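Local coordinates for protein scavenger receptor with C-type lectin type I (Homo sapiens, PDB 2OX8) that probably binds fucosylated glycans such as the leukocyte cell-surface structure Lewis x through its C-type lectin carbohydrate-recognition domain, at residues I43-Q49 against D84-W88; R71-W75 against H100-C106. All coordinates share one frame; numbering follows the deposited sequence.

Contact 1 (I43-Q49 against D84-W88). With ZN (zinc ion), chain F.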
# COMPACT_ATOMS: atom_id res chain seq x y z
N ILE A 43 6.06 1.53 2.76
CA ILE A 43 6.92 0.45 3.23
C ILE A 43 8.36 0.78 2.83
O ILE A 43 8.73 0.65 1.66
CB ILE A 43 6.47 -0.88 2.62
CG1 ILE A 43 5.06 -1.20 3.13
CG2 ILE A 43 7.46 -1.98 2.99
CD1 ILE A 43 4.32 -2.18 2.29
N ASN A 44 9.16 1.21 3.80
CA ASN A 44 10.52 1.62 3.49
C ASN A 44 11.71 0.78 3.95
O ASN A 44 12.85 1.22 3.85
CB ASN A 44 10.71 3.05 3.95
CG ASN A 44 9.92 4.01 3.10
OD1 ASN A 44 10.10 4.07 1.89
ND2 ASN A 44 9.03 4.77 3.73
N THR A 45 11.46 -0.43 4.43
CA THR A 45 12.53 -1.29 4.88
C THR A 45 12.01 -2.70 4.84
O THR A 45 10.81 -2.91 4.94
CB THR A 45 12.94 -0.97 6.33
OG1 THR A 45 11.79 -1.05 7.18
CG2 THR A 45 13.56 0.42 6.42
N ARG A 46 12.90 -3.66 4.69
CA ARG A 46 12.49 -5.05 4.65
C ARG A 46 11.88 -5.46 5.98
O ARG A 46 10.89 -6.19 6.01
CB ARG A 46 13.69 -5.96 4.33
CG ARG A 46 14.95 -5.68 5.14
CD ARG A 46 15.93 -6.85 5.05
NE ARG A 46 17.14 -6.62 5.84
CZ ARG A 46 18.17 -5.87 5.44
NH1 ARG A 46 18.14 -5.27 4.26
NH2 ARG A 46 19.23 -5.73 6.23
N GLU A 47 12.47 -4.98 7.08
CA GLU A 47 11.98 -5.31 8.41
C GLU A 47 10.52 -4.92 8.56
O GLU A 47 9.74 -5.66 9.16
CB GLU A 47 12.78 -4.62 9.52
CG GLU A 47 14.25 -5.01 9.63
CD GLU A 47 15.16 -4.11 8.79
OE1 GLU A 47 15.25 -4.33 7.55
OE2 GLU A 47 15.77 -3.18 9.36
N GLU A 48 10.16 -3.75 8.04
CA GLU A 48 8.78 -3.29 8.12
C GLU A 48 7.94 -4.23 7.25
O GLU A 48 6.92 -4.76 7.69
CB GLU A 48 8.64 -1.83 7.64
CG GLU A 48 7.22 -1.26 7.75
CD GLU A 48 7.09 0.17 7.23
OE1 GLU A 48 6.02 0.79 7.37
OE2 GLU A 48 8.06 0.69 6.66
N GLN A 49 8.39 -4.45 6.02
CA GLN A 49 7.70 -5.35 5.09
C GLN A 49 7.48 -6.74 5.70
O GLN A 49 6.43 -7.33 5.53
CB GLN A 49 8.48 -5.46 3.77
CG GLN A 49 7.99 -6.53 2.82
CD GLN A 49 6.62 -6.26 2.26
OE1 GLN A 49 6.42 -5.30 1.51
NE2 GLN A 49 5.66 -7.11 2.61
N ASP A 84 13.14 3.28 -2.30
CA ASP A 84 14.44 2.66 -2.39
C ASP A 84 14.00 1.19 -2.28
O ASP A 84 13.74 0.56 -3.31
CB ASP A 84 15.34 3.07 -1.21
CG ASP A 84 15.67 4.55 -1.22
OD1 ASP A 84 15.94 5.10 -2.31
OD2 ASP A 84 15.68 5.17 -0.12
N TYR A 85 13.86 0.68 -1.05
CA TYR A 85 13.39 -0.69 -0.81
C TYR A 85 12.27 -1.05 -1.77
O TYR A 85 11.36 -0.25 -2.01
CB TYR A 85 12.85 -0.86 0.62
CG TYR A 85 12.35 -2.26 0.89
CD1 TYR A 85 13.25 -3.32 1.03
CD2 TYR A 85 10.99 -2.54 0.92
CE1 TYR A 85 12.82 -4.62 1.19
CE2 TYR A 85 10.53 -3.87 1.08
CZ TYR A 85 11.46 -4.90 1.20
OH TYR A 85 11.07 -6.22 1.29
N LYS A 86 12.31 -2.26 -2.32
CA LYS A 86 11.30 -2.69 -3.26
C LYS A 86 10.91 -4.15 -3.09
O LYS A 86 11.77 -5.01 -2.92
CB LYS A 86 11.79 -2.47 -4.69
CG LYS A 86 12.13 -1.04 -4.99
CD LYS A 86 12.47 -0.88 -6.45
CE LYS A 86 12.77 0.56 -6.78
NZ LYS A 86 12.99 0.72 -8.24
N ASN A 87 9.60 -4.42 -3.14
CA ASN A 87 9.11 -5.79 -3.00
C ASN A 87 8.09 -6.13 -4.09
O ASN A 87 7.04 -6.70 -3.83
CB ASN A 87 8.50 -5.97 -1.62
CG ASN A 87 8.22 -7.42 -1.30
OD1 ASN A 87 9.10 -8.28 -1.49
ND2 ASN A 87 7.02 -7.71 -0.82
N TRP A 88 8.42 -5.77 -5.32
CA TRP A 88 7.53 -6.03 -6.43
C TRP A 88 7.42 -7.50 -6.85
O TRP A 88 8.40 -8.25 -6.83
CB TRP A 88 7.99 -5.22 -7.64
CG TRP A 88 7.81 -3.76 -7.49
CD1 TRP A 88 8.78 -2.84 -7.35
CD2 TRP A 88 6.57 -3.05 -7.58
NE1 TRP A 88 8.24 -1.58 -7.36
CE2 TRP A 88 6.88 -1.68 -7.51
CE3 TRP A 88 5.22 -3.43 -7.73
CZ2 TRP A 88 5.91 -0.68 -7.57
CZ3 TRP A 88 4.25 -2.44 -7.79
CH2 TRP A 88 4.60 -1.07 -7.72
ZN ZN F . 5.88 2.69 6.83

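Contact 2 (R71-W75 against H100-C106). With ZN (zinc ion), chain H.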
# COMPACT_ATOMS: atom_id res chain seq x y z
N ARG A 71 3.24 10.80 -12.70
CA ARG A 71 4.03 10.63 -13.91
C ARG A 71 4.19 9.14 -14.19
O ARG A 71 4.89 8.44 -13.47
CB ARG A 71 5.42 11.24 -13.73
CG ARG A 71 5.43 12.69 -13.34
CD ARG A 71 6.85 13.10 -12.99
NE ARG A 71 6.94 14.43 -12.41
CZ ARG A 71 8.01 14.88 -11.76
NH1 ARG A 71 9.07 14.09 -11.61
NH2 ARG A 71 8.01 16.10 -11.26
N GLU A 72 3.55 8.66 -15.25
CA GLU A 72 3.60 7.25 -15.63
C GLU A 72 4.98 6.59 -15.47
O GLU A 72 6.00 7.16 -15.86
CB GLU A 72 3.11 7.10 -17.07
CG GLU A 72 2.89 5.66 -17.50
CD GLU A 72 2.00 4.89 -16.54
OE1 GLU A 72 0.93 5.41 -16.15
OE2 GLU A 72 2.39 3.76 -16.18
N ASN A 73 4.98 5.40 -14.89
CA ASN A 73 6.18 4.60 -14.64
C ASN A 73 7.14 5.17 -13.61
O ASN A 73 8.20 4.59 -13.36
CB ASN A 73 6.95 4.36 -15.94
CG ASN A 73 6.05 3.90 -17.06
OD1 ASN A 73 5.21 3.01 -16.88
ND2 ASN A 73 6.21 4.51 -18.24
N GLU A 74 6.79 6.31 -13.02
CA GLU A 74 7.62 6.95 -11.99
C GLU A 74 6.89 6.72 -10.65
O GLU A 74 6.24 7.63 -10.11
CB GLU A 74 7.77 8.45 -12.31
CG GLU A 74 8.87 9.21 -11.55
CD GLU A 74 9.04 10.66 -12.04
OE1 GLU A 74 9.64 11.50 -11.32
OE2 GLU A 74 8.57 10.96 -13.16
N TRP A 75 6.99 5.50 -10.14
CA TRP A 75 6.31 5.11 -8.90
C TRP A 75 6.83 5.82 -7.68
O TRP A 75 8.04 5.87 -7.44
CB TRP A 75 6.36 3.58 -8.71
CG TRP A 75 5.54 2.88 -9.76
CD1 TRP A 75 5.84 2.79 -11.09
CD2 TRP A 75 4.20 2.39 -9.62
NE1 TRP A 75 4.77 2.30 -11.79
CE2 TRP A 75 3.74 2.05 -10.92
CE3 TRP A 75 3.33 2.21 -8.53
CZ2 TRP A 75 2.46 1.54 -11.16
CZ3 TRP A 75 2.05 1.71 -8.77
CH2 TRP A 75 1.63 1.38 -10.08
N HIS A 100 2.30 -1.41 -17.81
CA HIS A 100 0.95 -1.77 -17.37
C HIS A 100 -0.04 -0.93 -18.17
O HIS A 100 0.34 0.02 -18.85
CB HIS A 100 0.76 -1.55 -15.86
CG HIS A 100 1.15 -0.19 -15.38
ND1 HIS A 100 2.42 0.10 -14.94
CD2 HIS A 100 0.44 0.96 -15.26
CE1 HIS A 100 2.48 1.37 -14.57
NE2 HIS A 100 1.29 1.91 -14.75
N GLY A 101 -1.32 -1.31 -18.10
CA GLY A 101 -2.32 -0.59 -18.86
C GLY A 101 -2.90 0.57 -18.10
O GLY A 101 -2.56 0.78 -16.94
N PRO A 102 -3.78 1.35 -18.74
CA PRO A 102 -4.43 2.51 -18.11
C PRO A 102 -5.24 2.09 -16.89
O PRO A 102 -5.80 0.99 -16.85
CB PRO A 102 -5.30 3.07 -19.23
CG PRO A 102 -5.64 1.84 -20.02
CD PRO A 102 -4.31 1.14 -20.10
N GLY A 103 -5.30 2.96 -15.89
CA GLY A 103 -6.05 2.66 -14.69
C GLY A 103 -5.26 1.92 -13.63
O GLY A 103 -5.39 2.20 -12.44
N GLU A 104 -4.44 0.96 -14.05
CA GLU A 104 -3.65 0.18 -13.10
C GLU A 104 -2.45 1.00 -12.64
O GLU A 104 -1.30 0.64 -12.89
CB GLU A 104 -3.16 -1.12 -13.75
CG GLU A 104 -4.06 -1.60 -14.87
CD GLU A 104 -3.77 -3.02 -15.25
OE1 GLU A 104 -2.57 -3.36 -15.38
OE2 GLU A 104 -4.73 -3.80 -15.43
N ASP A 105 -2.73 2.09 -11.94
CA ASP A 105 -1.68 2.97 -11.48
C ASP A 105 -1.65 3.04 -9.95
O ASP A 105 -1.05 3.95 -9.37
CB ASP A 105 -1.91 4.35 -12.09
CG ASP A 105 -2.11 4.29 -13.61
OD1 ASP A 105 -1.13 4.05 -14.33
OD2 ASP A 105 -3.26 4.46 -14.09
N CYS A 106 -2.29 2.07 -9.31
CA CYS A 106 -2.37 2.00 -7.85
C CYS A 106 -1.87 0.65 -7.35
O CYS A 106 -2.44 -0.39 -7.69
CB CYS A 106 -3.81 2.23 -7.39
SG CYS A 106 -4.48 3.87 -7.83
ZN ZN H . 0.62 3.93 -14.31

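Contact 1 (I43-Q49 against D84-W88)
Tyr85 lays one ring face against the backbone that starts helix 46-55. Thr45 C stands 3.9 Å above the ring plane, over its centre, and Arg46 CA and CB both come within 3.5 Å of Tyr85 CE1. Placing CG anti to the backbone N (chi1 179°) carries the ring across from 84-88 to this turn. At the ring's edge lies Ile43 O, and Ile43 CG2 is 4.1 Å from Tyr85 CE2. The phenol end reaches Gln49, whose CG is 3.5 Å from Tyr85 OH; the bend at chi2 (67°) then takes the amide of Gln49 toward Asn87, the two side chains crossing at about a right angle, their amide planes 42° apart. Gln49 OE1 accepts a hydrogen bond from Trp115 NE1. The solvent side is looser: beyond CG the extended Arg46 chain leads away from 84-88, and NE pairs with Glu47 OE1 by charge alone, the oxygen well out of the guanidinium plane. N-cap Thr45 OG1 accepts from Glu48 N, while Glu48 takes Asn44 N on OE2 and binds zinc through OE1 (2.0 Å). This contact joins the first turn of helix 46-55 to the long loop before strand 106-109, with Trp77 of strand 76-77 and Trp115 of strand 115-118 packed alongside.

Contact 2 (R71-W75 against H100-C106)
Glu72 and His100 close on one zinc ion from the two segments. His100 NE2 coordinates it at 2.2 Å, and Glu72 chelates it with both oxygens, OE1 at 2.4 Å and OE2 at 2.6 Å. As a third ligand Asp105 adds OD1, which lies 3.1 Å from Glu72 OE1 with no hydrogen bond between them; the two carboxylate planes stand 64° apart. Asp68 completes the site with its carboxylate oxygens. Glu72 gets there by a bend at chi2 (52°), which swings its carboxylate toward the facing loop. His100 is held at both ring nitrogens, since ND1 donates to Pro93 O, within the QPD sequence found in galactose-binding C-type lectins. Next to the metal, Trp75 turns its benzene edge to the face of His100, an offset edge-to-face pair with centroids 5.4 Å apart, and its CH2 rests 3.7 Å from Asp105 C. The metal position is consistent with the auxiliary calcium site of C-type lectin domains, here occupied by zinc. The site pins the short loop joining strands 62-67 and 76-77 to the end of the long loop that leads into strand 106-109 at Cys106, which is disulfide-bonded to Cys120, just after strand 115-118.

How the contacts relate
From the N terminus the chain first passes 43-49, at the start of helix 46-55, then strand 62-67 and the loop holding 71-75. After strand 76-77 it enters the long loop region that contains both 84-88 and 100-106. Contact 1 closes a span of 34 residues and contact 2 one of 24; because their segments alternate, the two closures cross instead of nesting. Their centres are about 20 Å apart, yet they touch where Trp88 CH2 packs 3.6 Å from Trp75 CE3 in an edge-to-face ring pair. Contact 1 ties the beginning of the long loop to a helix, whereas contact 2 fastens its end to the preceding loop.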